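Local coordinates for protein putative rRNA methyltransferase (PDB 4RWZ) that probably methylates 16S ribosomal RNA of the small ribosomal subunit, a modification that confers resistance to aminoglycoside antibiotics, at residues 10-13 against 14-18; 116-119 against 120-123; 160-164 against 165-169; 169-173 against 174-178. All coordinates share one frame; numbering follows the deposited sequence.

In the fold
All four contacts are local, and three of them gather at one end of the molecule. The centres of contacts 2 and 3 lie about 14 Å apart, and contact 4 is about 10 Å from each. Contacts 3 and 4 share P169 and follow helix 160-172 into strand 176-183, the outermost strand on its side of the seven-stranded mixed sheet. P117 and L122 of contact 2 pack on that helix and on the turn after it. Contact 1, where the hairpin 2-11 passes into helix 14-21, has its centre about 39 Å from that of contact 3, on the opposite side of the chain's centre. The strand order, 3-2-1-4-5-7-6, is that of the Rossmann-like AdoMet-dependent methyltransferases.

Contact 1. Residues 10-13 against 14-18; sequences VTWT and RADLE
T13 and D16 face each other across the first turn of helix 14-21 and exchange bonds between side chain and backbone. The T13 hydroxyl sits between its own backbone N and carbonyl carbon (chi1 61°), which turns OG1 toward the helix, where D16 N donates to it over 3.2 Å. In return D16 swings its carboxylate back along the chain, and OD2 accepts from T13 N at 2.9 Å in a fairly straight bond, 163° at the hydrogen. That N-H comes from above the carboxylate plane. Two amides at the start of the helix are thereby satisfied, and T13 O closes the first regular turn by accepting from L17 N at 3.1 Å.

W12 stands beside this pair. Its ring plane is nearly perpendicular to the D16 carboxylate, 83° apart, and D16 CB approaches the indole obliquely. The six-membered ring reaches L17 instead, with CE3 3.9 Å from L17 CA and CZ3 4.2 Å from L17 CD1, the two side chains crossing at about a right angle. Both W12 and L17 also rest on Y50 and L81 of the central sheet. Farther along, R14 NE donates to E18 OE2 at 2.9 Å in a salt bridge spanning one turn, while R14 NH1 bonds E93 O and A95 O. The reciprocal T13-D16 pair is a capping box, with T13 as N-cap.

Contact 2. Residues 116-119 against 120-123; sequences LPEA and PVLE
This is a helix-start contact: the cis-proline turn after helix 108-115 leads into the first turn of helix 119-127, and E118 occupies the N-cap position. The evidence is mainly in the backbone. E118 O takes two N-H groups, a well-aligned one from L122 N at 3.1 Å (165° at the hydrogen, in the carbonyl plane) and a weak, bent one from V121 N at 3.0 Å (129°). A119 O then continues the helical pattern by accepting from E123 N at 2.9 Å. P120 suits this first turn, since its nitrogen has no hydrogen to offer and none is required there.

Side chains meet in three places. P117, preceded by a cis peptide bond, points toward the helix and sets CB and CG each 3.7 Å from L122 CD1; the proline ring and the leucine branch cross obliquely. L122 reaches it because its CG lies anti to the carbonyl carbon (chi1 -61°) and the chain then extends, carrying CD1 back to the proline. E118 and V121 run side by side and point the same way, E118 OE1 lying 4.0 Å from V121 CG2. E123 runs extended past the A119 carbonyl, its CG 3.2 Å from A119 O, and brings OE2 to 3.8 Å from A119 CB.

The turn is wedged between two other helices. P117 rests on L167, A170 and Y171 of helix 160-172, whereas E118 and V121 lie against A113 of helix 108-115; L122 reaches both Y171 and A174.

Contact 3. Residues 160-164 against 165-169; sequences DAWLD and DALRP
The backbone of helix 160-172 changes pitch here: A161 O still accepts from D165 N at 3.1 Å, but W162 O accepts from both A166 N and L167 N, and L163 O takes R168 N, five residues on, at 2.7 Å. The axes of the short segments 160-164 and 165-169 lie 47° apart, in keeping with a kink. P169 has no N-H to carry the pattern on, and its CD lies 3.4 Å from D164 O at the kink.

W162 lays its indole against the widened turn. With CG anti to the backbone N (chi1 -173°), the ring runs forward along the helix, and A166 CB sits over one face, 3.6 Å from the centroid of the six-membered ring, a CH-pi contact. L167 CG comes obliquely to the five-membered ring, 3.7 Å from W162 CD1. The indole NE1 donates to V115 O, which, with the A166 and L167 packing, restrains the rotation of the ring. L163 meets the arginine: its CD2 approaches the R168 guanidinium obliquely, 3.3 Å from NH2. R168 itself is extended from CG to NE, and its NH1 bonds I178 O on strand 176-183.

A single water donates to A161 O and to D165 OD2, tying this aspartate to the helix backbone. The wider turn at 165-167, ahead of a proline that breaks the bonding pattern, is a pi-bulge in an otherwise alpha-helical segment.

Contact 4. Residues 169-173 against 174-178; sequences PAYRA and AGFEI
Among the backbone bonds, Y171 O receives two amides from opposite faces of its carbonyl plane, A174 N at 2.9 Å and F176 N at 2.9 Å, while R172 O accepts from G175 N at 3.1 Å. G175, with a positive phi of 95°, closes the type I turn R172-G175 and ends the helix in a Schellman motif. These backbone angles favour glycine, since a CB would press on the carbonyl O of A174.

Among charged groups, R172 and E177 lie side by side and point the same way, their guanidinium and carboxylate planes 37° apart. R172 NE donates to E177 OE1 in a salt bridge, its modelled 2.5 Å doubtfully short; the second bond, from R172 NH2 to E177 OE2, is weak. E177 bends at chi2 (69°) to bring its carboxylate back to the edge of the guanidinium.

The apolar contacts centre on Y171. I178 CD1 lies over one face of its ring, 4.1 Å from the centroid and offset toward the rim, in a CH-pi contact, and F176 CB comes near the ring plane at its edge, 3.9 Å from Y171 CD2. The phenol OH bonds L114 O.

Helix 160-172 thus turns back into strand 176-183, which pairs with strand 207-213; Y171 and I178 both touch L209 there. On another side, A174 packs on L122 and E123 of helix 119-127, and R126 of that helix bonds G175 O.

Contact 1. Residues 10-13 against 14-18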
loop_
_atom_site.group_PDB
_atom_site.type_symbol
_atom_site.label_atom_id
_atom_site.label_comp_id
_atom_site.label_asym_id
_atom_site.label_seq_id
_atom_site.Cartn_x
_atom_site.Cartn_y
_atom_site.Cartn_z
ATOM N N VAL A 10 -14.492 0.584 13.384
ATOM C CA VAL A 10 -14.222 0.040 14.703
ATOM C C VAL A 10 -12.760 0.341 15.049
ATOM O O VAL A 10 -11.933 0.460 14.145
ATOM C CB VAL A 10 -14.510 -1.463 14.698
ATOM C CG1 VAL A 10 -14.058 -2.125 15.978
ATOM C CG2 VAL A 10 -16.036 -1.693 14.503
ATOM N N THR A 11 -12.436 0.480 16.334
ATOM C CA THR A 11 -11.051 0.777 16.712
ATOM C C THR A 11 -10.359 -0.526 17.129
ATOM O O THR A 11 -10.917 -1.305 17.887
ATOM C CB THR A 11 -10.987 1.838 17.836
ATOM O OG1 THR A 11 -11.586 3.065 17.378
ATOM C CG2 THR A 11 -9.537 2.128 18.223
ATOM N N TRP A 12 -9.165 -0.796 16.602
ATOM C CA TRP A 12 -8.382 -1.979 16.990
ATOM C C TRP A 12 -7.112 -1.510 17.652
ATOM O O TRP A 12 -6.677 -0.395 17.380
ATOM C CB TRP A 12 -7.947 -2.820 15.779
ATOM C CG TRP A 12 -9.001 -3.712 15.213
ATOM C CD1 TRP A 12 -10.352 -3.547 15.287
ATOM C CD2 TRP A 12 -8.775 -4.918 14.486
ATOM N NE1 TRP A 12 -10.982 -4.587 14.632
ATOM C CE2 TRP A 12 -10.034 -5.443 14.139
ATOM C CE3 TRP A 12 -7.624 -5.609 14.100
ATOM C CZ2 TRP A 12 -10.176 -6.622 13.416
ATOM C CZ3 TRP A 12 -7.766 -6.775 13.367
ATOM C CH2 TRP A 12 -9.034 -7.271 13.033
ATOM N N THR A 13 -6.529 -2.358 18.511
ATOM C CA THR A 13 -5.207 -2.113 19.097
ATOM C C THR A 13 -4.209 -2.994 18.372
ATOM O O THR A 13 -4.603 -3.849 17.580
ATOM C CB THR A 13 -5.151 -2.480 20.599
ATOM O OG1 THR A 13 -5.440 -3.877 20.760
ATOM C CG2 THR A 13 -6.161 -1.682 21.393
ATOM N N ARG A 14 -2.920 -2.803 18.645
ATOM C CA ARG A 14 -1.886 -3.619 18.021
ATOM C C ARG A 14 -2.060 -5.077 18.469
ATOM O O ARG A 14 -1.878 -6.006 17.670
ATOM C CB ARG A 14 -0.481 -3.049 18.335
ATOM C CG ARG A 14 0.738 -3.939 18.000
ATOM C CD ARG A 14 1.185 -3.862 16.522
ATOM N NE ARG A 14 2.375 -4.691 16.310
ATOM C CZ ARG A 14 3.292 -4.500 15.357
ATOM N NH1 ARG A 14 3.164 -3.499 14.477
ATOM N NH2 ARG A 14 4.341 -5.321 15.279
ATOM N N ALA A 15 -2.494 -5.271 19.720
ATOM C CA ALA A 15 -2.720 -6.617 20.256
ATOM C C ALA A 15 -3.877 -7.323 19.548
ATOM O O ALA A 15 -3.809 -8.523 19.317
ATOM C CB ALA A 15 -2.955 -6.581 21.789
ATOM N N ASP A 16 -4.924 -6.568 19.201
ATOM C CA ASP A 16 -6.031 -7.077 18.391
ATOM C C ASP A 16 -5.516 -7.555 17.043
ATOM O O ASP A 16 -5.841 -8.648 16.584
ATOM C CB ASP A 16 -7.041 -5.964 18.118
ATOM C CG ASP A 16 -7.810 -5.554 19.340
ATOM O OD1 ASP A 16 -7.876 -6.364 20.288
ATOM O OD2 ASP A 16 -8.331 -4.412 19.349
ATOM N N LEU A 17 -4.693 -6.721 16.418
ATOM C CA LEU A 17 -4.147 -7.029 15.111
ATOM C C LEU A 17 -3.237 -8.242 15.233
ATOM O O LEU A 17 -3.360 -9.204 14.457
ATOM C CB LEU A 17 -3.381 -5.820 14.533
ATOM C CG LEU A 17 -2.722 -6.039 13.161
ATOM C CD1 LEU A 17 -3.775 -6.512 12.123
ATOM C CD2 LEU A 17 -1.992 -4.796 12.674
ATOM N N GLU A 18 -2.364 -8.234 16.238
ATOM C CA GLU A 18 -1.449 -9.365 16.419
ATOM C C GLU A 18 -2.175 -10.688 16.644
ATOM O O GLU A 18 -1.691 -11.751 16.256
ATOM C CB GLU A 18 -0.446 -9.090 17.542
ATOM C CG GLU A 18 0.669 -8.165 17.109
ATOM C CD GLU A 18 1.561 -7.719 18.258
ATOM O OE1 GLU A 18 1.265 -8.091 19.421
ATOM O OE2 GLU A 18 2.557 -6.998 17.995
#

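Contact 2. Residues 116-119 against 120-123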
loop_
_atom_site.group_PDB
_atom_site.type_symbol
_atom_site.label_atom_id
_atom_site.label_comp_id
_atom_site.label_asym_id
_atom_site.label_seq_id
_atom_site.Cartn_x
_atom_site.Cartn_y
_atom_site.Cartn_z
ATOM N N LEU A 116 9.055 11.687 -8.180
ATOM C CA LEU A 116 9.880 12.900 -8.060
ATOM C C LEU A 116 11.248 12.609 -7.408
ATOM O O LEU A 116 12.302 13.003 -7.957
ATOM C CB LEU A 116 9.123 14.061 -7.378
ATOM C CG LEU A 116 7.955 14.548 -8.278
ATOM C CD1 LEU A 116 7.108 15.643 -7.625
ATOM C CD2 LEU A 116 8.467 14.962 -9.658
ATOM N N PRO A 117 11.281 11.951 -6.241
ATOM C CA PRO A 117 10.218 11.551 -5.321
ATOM C C PRO A 117 10.148 12.529 -4.179
ATOM O O PRO A 117 10.910 13.508 -4.125
ATOM C CB PRO A 117 10.701 10.189 -4.813
ATOM C CG PRO A 117 12.210 10.430 -4.663
ATOM C CD PRO A 117 12.583 11.367 -5.836
ATOM N N GLU A 118 9.212 12.275 -3.265
ATOM C CA GLU A 118 9.049 13.106 -2.074
ATOM C C GLU A 118 9.430 12.321 -0.831
ATOM O O GLU A 118 8.757 11.352 -0.508
ATOM C CB GLU A 118 7.588 13.628 -1.962
ATOM C CG GLU A 118 7.196 14.463 -3.173
ATOM C CD GLU A 118 5.682 14.752 -3.169
ATOM O OE1 GLU A 118 5.098 14.665 -2.073
ATOM O OE2 GLU A 118 5.084 15.010 -4.233
ATOM N N ALA A 119 10.499 12.748 -0.142
ATOM C CA ALA A 119 11.029 11.991 1.016
ATOM C C ALA A 119 10.013 11.644 2.112
ATOM O O ALA A 119 10.014 10.546 2.616
ATOM C CB ALA A 119 12.342 12.696 1.658
ATOM N N PRO A 120 9.174 12.613 2.547
ATOM C CA PRO A 120 8.243 12.237 3.610
ATOM C C PRO A 120 7.314 11.113 3.189
ATOM O O PRO A 120 6.964 10.358 4.069
ATOM C CB PRO A 120 7.395 13.529 3.818
ATOM C CG PRO A 120 8.277 14.603 3.407
ATOM C CD PRO A 120 9.132 14.059 2.259
ATOM N N VAL A 121 6.943 10.999 1.912
ATOM C CA VAL A 121 6.052 9.915 1.498
ATOM C C VAL A 121 6.829 8.610 1.451
ATOM O O VAL A 121 6.355 7.566 1.889
ATOM C CB VAL A 121 5.423 10.211 0.148
ATOM C CG1 VAL A 121 4.466 9.072 -0.295
ATOM C CG2 VAL A 121 4.562 11.500 0.244
ATOM N N LEU A 122 8.056 8.661 0.915
ATOM C CA LEU A 122 8.830 7.403 0.875
ATOM C C LEU A 122 9.113 6.891 2.262
ATOM O O LEU A 122 9.063 5.705 2.528
ATOM C CB LEU A 122 10.162 7.609 0.159
ATOM C CG LEU A 122 10.042 8.054 -1.279
ATOM C CD1 LEU A 122 11.489 8.091 -1.915
ATOM C CD2 LEU A 122 9.178 7.083 -2.112
ATOM N N GLU A 123 9.416 7.793 3.187
ATOM C CA GLU A 123 9.644 7.393 4.564
ATOM C C GLU A 123 8.369 6.811 5.206
ATOM O O GLU A 123 8.432 5.861 5.992
ATOM C CB GLU A 123 10.167 8.591 5.392
ATOM C CG GLU A 123 11.582 9.024 4.930
ATOM C CD GLU A 123 12.073 10.265 5.594
ATOM O OE1 GLU A 123 11.605 10.514 6.745
ATOM O OE2 GLU A 123 12.965 10.938 5.003
#

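Contact 3. Residues 160-164 against 165-169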
loop_
_atom_site.group_PDB
_atom_site.type_symbol
_atom_site.label_atom_id
_atom_site.label_comp_id
_atom_site.label_asym_id
_atom_site.label_seq_id
_atom_site.Cartn_x
_atom_site.Cartn_y
_atom_site.Cartn_z
ATOM N N ASP A 160 16.744 5.577 -17.627
ATOM C CA ASP A 160 17.855 5.116 -16.819
ATOM C C ASP A 160 18.540 6.259 -16.115
ATOM O O ASP A 160 19.007 6.100 -14.990
ATOM C CB ASP A 160 18.883 4.370 -17.661
ATOM C CG ASP A 160 18.334 3.111 -18.268
ATOM O OD1 ASP A 160 17.388 2.529 -17.695
ATOM O OD2 ASP A 160 18.901 2.661 -19.284
ATOM N N ALA A 161 18.591 7.414 -16.777
ATOM C CA ALA A 161 19.220 8.592 -16.200
ATOM C C ALA A 161 18.413 9.116 -15.045
ATOM O O ALA A 161 18.982 9.562 -14.045
ATOM C CB ALA A 161 19.388 9.673 -17.253
ATOM N N TRP A 162 17.088 9.091 -15.167
ATOM C CA TRP A 162 16.266 9.563 -14.073
ATOM C C TRP A 162 16.418 8.642 -12.859
ATOM O O TRP A 162 16.451 9.070 -11.696
ATOM C CB TRP A 162 14.792 9.662 -14.488
ATOM C CG TRP A 162 14.000 10.311 -13.425
ATOM C CD1 TRP A 162 13.143 9.704 -12.541
ATOM C CD2 TRP A 162 14.015 11.704 -13.082
ATOM N NE1 TRP A 162 12.616 10.651 -11.676
ATOM C CE2 TRP A 162 13.135 11.881 -11.997
ATOM C CE3 TRP A 162 14.690 12.819 -13.585
ATOM C CZ2 TRP A 162 12.904 13.133 -11.417
ATOM C CZ3 TRP A 162 14.445 14.051 -13.018
ATOM C CH2 TRP A 162 13.577 14.199 -11.943
ATOM N N LEU A 163 16.436 7.360 -13.143
ATOM C CA LEU A 163 16.641 6.367 -12.114
ATOM C C LEU A 163 17.988 6.615 -11.410
ATOM O O LEU A 163 18.060 6.562 -10.190
ATOM C CB LEU A 163 16.621 4.985 -12.737
ATOM C CG LEU A 163 16.199 3.907 -11.762
ATOM C CD1 LEU A 163 14.686 3.906 -11.759
ATOM C CD2 LEU A 163 16.729 2.588 -12.239
ATOM N N ASP A 164 19.039 6.872 -12.191
ATOM C CA ASP A 164 20.386 7.064 -11.681
ATOM C C ASP A 164 20.557 8.288 -10.773
ATOM O O ASP A 164 21.195 8.188 -9.716
ATOM C CB ASP A 164 21.350 7.167 -12.858
ATOM C CG ASP A 164 22.800 7.124 -12.432
ATOM O OD1 ASP A 164 23.142 6.214 -11.647
ATOM O OD2 ASP A 164 23.594 8.000 -12.873
ATOM N N ASP A 165 19.979 9.433 -11.141
ATOM C CA ASP A 165 20.216 10.643 -10.350
ATOM C C ASP A 165 19.078 10.965 -9.390
ATOM O O ASP A 165 19.301 11.501 -8.290
ATOM C CB ASP A 165 20.411 11.849 -11.261
ATOM C CG ASP A 165 21.861 12.205 -11.478
ATOM O OD1 ASP A 165 22.686 12.139 -10.537
ATOM O OD2 ASP A 165 22.169 12.573 -12.628
ATOM N N ALA A 166 17.846 10.691 -9.787
ATOM C CA ALA A 166 16.772 11.121 -8.921
ATOM C C ALA A 166 16.306 10.004 -8.052
ATOM O O ALA A 166 16.124 10.181 -6.860
ATOM C CB ALA A 166 15.575 11.654 -9.722
ATOM N N LEU A 167 16.034 8.840 -8.649
ATOM C CA LEU A 167 15.317 7.866 -7.870
ATOM C C LEU A 167 16.174 6.972 -7.010
ATOM O O LEU A 167 15.908 6.819 -5.820
ATOM C CB LEU A 167 14.377 7.016 -8.751
ATOM C CG LEU A 167 13.221 7.791 -9.398
ATOM C CD1 LEU A 167 12.147 6.841 -9.868
ATOM C CD2 LEU A 167 12.630 8.796 -8.451
ATOM N N ARG A 168 17.201 6.336 -7.589
ATOM C CA ARG A 168 17.987 5.440 -6.748
ATOM C C ARG A 168 18.505 6.065 -5.454
ATOM O O ARG A 168 18.374 5.455 -4.391
ATOM C CB ARG A 168 19.146 4.753 -7.520
ATOM C CG ARG A 168 18.646 3.741 -8.502
ATOM C CD ARG A 168 19.881 2.953 -9.130
ATOM N NE ARG A 168 19.341 2.044 -10.116
ATOM C CZ ARG A 168 18.792 0.887 -9.763
ATOM N NH1 ARG A 168 18.756 0.549 -8.453
ATOM N NH2 ARG A 168 18.279 0.086 -10.689
ATOM N N PRO A 169 19.122 7.268 -5.540
ATOM C CA PRO A 169 19.676 7.818 -4.302
ATOM C C PRO A 169 18.593 8.222 -3.307
ATOM O O PRO A 169 18.775 8.010 -2.098
ATOM C CB PRO A 169 20.432 9.072 -4.778
ATOM C CG PRO A 169 20.700 8.853 -6.235
ATOM C CD PRO A 169 19.496 8.079 -6.718
HETATM O O HOH W 1 20.688 11.676 -14.840
#

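Contact 4. Residues 169-173 against 174-178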
loop_
_atom_site.group_PDB
_atom_site.type_symbol
_atom_site.label_atom_id
_atom_site.label_comp_id
_atom_site.label_asym_id
_atom_site.label_seq_id
_atom_site.Cartn_x
_atom_site.Cartn_y
_atom_site.Cartn_z
ATOM N N PRO A 169 19.122 7.268 -5.540
ATOM C CA PRO A 169 19.676 7.818 -4.302
ATOM C C PRO A 169 18.593 8.222 -3.307
ATOM O O PRO A 169 18.775 8.010 -2.098
ATOM C CB PRO A 169 20.432 9.072 -4.778
ATOM C CG PRO A 169 20.700 8.853 -6.235
ATOM C CD PRO A 169 19.496 8.079 -6.718
ATOM N N ALA A 170 17.484 8.757 -3.813
ATOM C CA ALA A 170 16.401 9.229 -2.958
ATOM C C ALA A 170 15.712 8.031 -2.291
ATOM O O ALA A 170 15.327 8.076 -1.106
ATOM C CB ALA A 170 15.413 10.003 -3.767
ATOM N N TYR A 171 15.495 6.963 -3.041
ATOM C CA TYR A 171 14.905 5.779 -2.419
ATOM C C TYR A 171 15.862 5.227 -1.343
ATOM O O TYR A 171 15.422 4.882 -0.241
ATOM C CB TYR A 171 14.558 4.696 -3.479
ATOM C CG TYR A 171 13.175 4.892 -4.071
ATOM C CD1 TYR A 171 12.882 6.001 -4.857
ATOM C CD2 TYR A 171 12.143 3.964 -3.833
ATOM C CE1 TYR A 171 11.603 6.206 -5.394
ATOM C CE2 TYR A 171 10.881 4.135 -4.371
ATOM C CZ TYR A 171 10.614 5.268 -5.149
ATOM O OH TYR A 171 9.344 5.453 -5.668
ATOM N N ARG A 172 17.169 5.185 -1.651
ATOM C CA ARG A 172 18.130 4.725 -0.660
ATOM C C ARG A 172 18.069 5.636 0.582
ATOM O O ARG A 172 18.234 5.161 1.718
ATOM C CB ARG A 172 19.578 4.733 -1.219
ATOM C CG ARG A 172 19.879 3.509 -1.930
ATOM C CD ARG A 172 21.418 3.416 -2.222
ATOM N NE ARG A 172 21.704 2.217 -2.979
ATOM C CZ ARG A 172 22.525 2.189 -4.025
ATOM N NH1 ARG A 172 23.137 3.302 -4.417
ATOM N NH2 ARG A 172 22.744 1.044 -4.666
ATOM N N ALA A 173 17.903 6.940 0.348
ATOM C CA ALA A 173 17.859 7.899 1.454
ATOM C C ALA A 173 16.619 7.659 2.326
ATOM O O ALA A 173 16.512 8.265 3.393
ATOM C CB ALA A 173 17.887 9.352 0.949
ATOM N N ALA A 174 15.630 6.908 1.815
ATOM C CA ALA A 174 14.435 6.534 2.618
ATOM C C ALA A 174 14.450 5.095 3.127
ATOM O O ALA A 174 13.442 4.620 3.644
ATOM C CB ALA A 174 13.085 6.801 1.814
ATOM N N GLY A 175 15.523 4.334 2.870
ATOM C CA GLY A 175 15.566 2.951 3.318
ATOM C C GLY A 175 15.122 1.886 2.308
ATOM O O GLY A 175 14.829 0.737 2.690
ATOM N N PHE A 176 15.123 2.235 1.016
ATOM C CA PHE A 176 14.720 1.308 -0.057
ATOM C C PHE A 176 15.804 1.190 -1.098
ATOM O O PHE A 176 16.423 2.196 -1.455
ATOM C CB PHE A 176 13.476 1.857 -0.808
ATOM C CG PHE A 176 12.150 1.625 -0.102
ATOM C CD1 PHE A 176 11.653 0.339 0.061
ATOM C CD2 PHE A 176 11.378 2.719 0.344
ATOM C CE1 PHE A 176 10.421 0.124 0.672
ATOM C CE2 PHE A 176 10.109 2.514 0.921
ATOM C CZ PHE A 176 9.652 1.209 1.097
ATOM N N GLU A 177 15.973 -0.010 -1.636
ATOM C CA GLU A 177 16.853 -0.218 -2.782
ATOM C C GLU A 177 16.014 -0.583 -3.997
ATOM O O GLU A 177 15.379 -1.632 -4.013
ATOM C CB GLU A 177 17.852 -1.332 -2.460
ATOM C CG GLU A 177 18.860 -1.569 -3.557
ATOM C CD GLU A 177 19.865 -0.427 -3.720
ATOM O OE1 GLU A 177 20.245 0.218 -2.712
ATOM O OE2 GLU A 177 20.340 -0.216 -4.860
ATOM N N ILE A 178 15.974 0.284 -5.006
ATOM C CA ILE A 178 15.182 -0.024 -6.213
ATOM C C ILE A 178 15.695 -1.297 -6.895
ATOM O O ILE A 178 16.893 -1.467 -7.077
ATOM C CB ILE A 178 15.209 1.147 -7.231
ATOM C CG1 ILE A 178 14.470 2.354 -6.618
ATOM C CG2 ILE A 178 14.551 0.740 -8.541
ATOM C CD1 ILE A 178 14.307 3.566 -7.544
#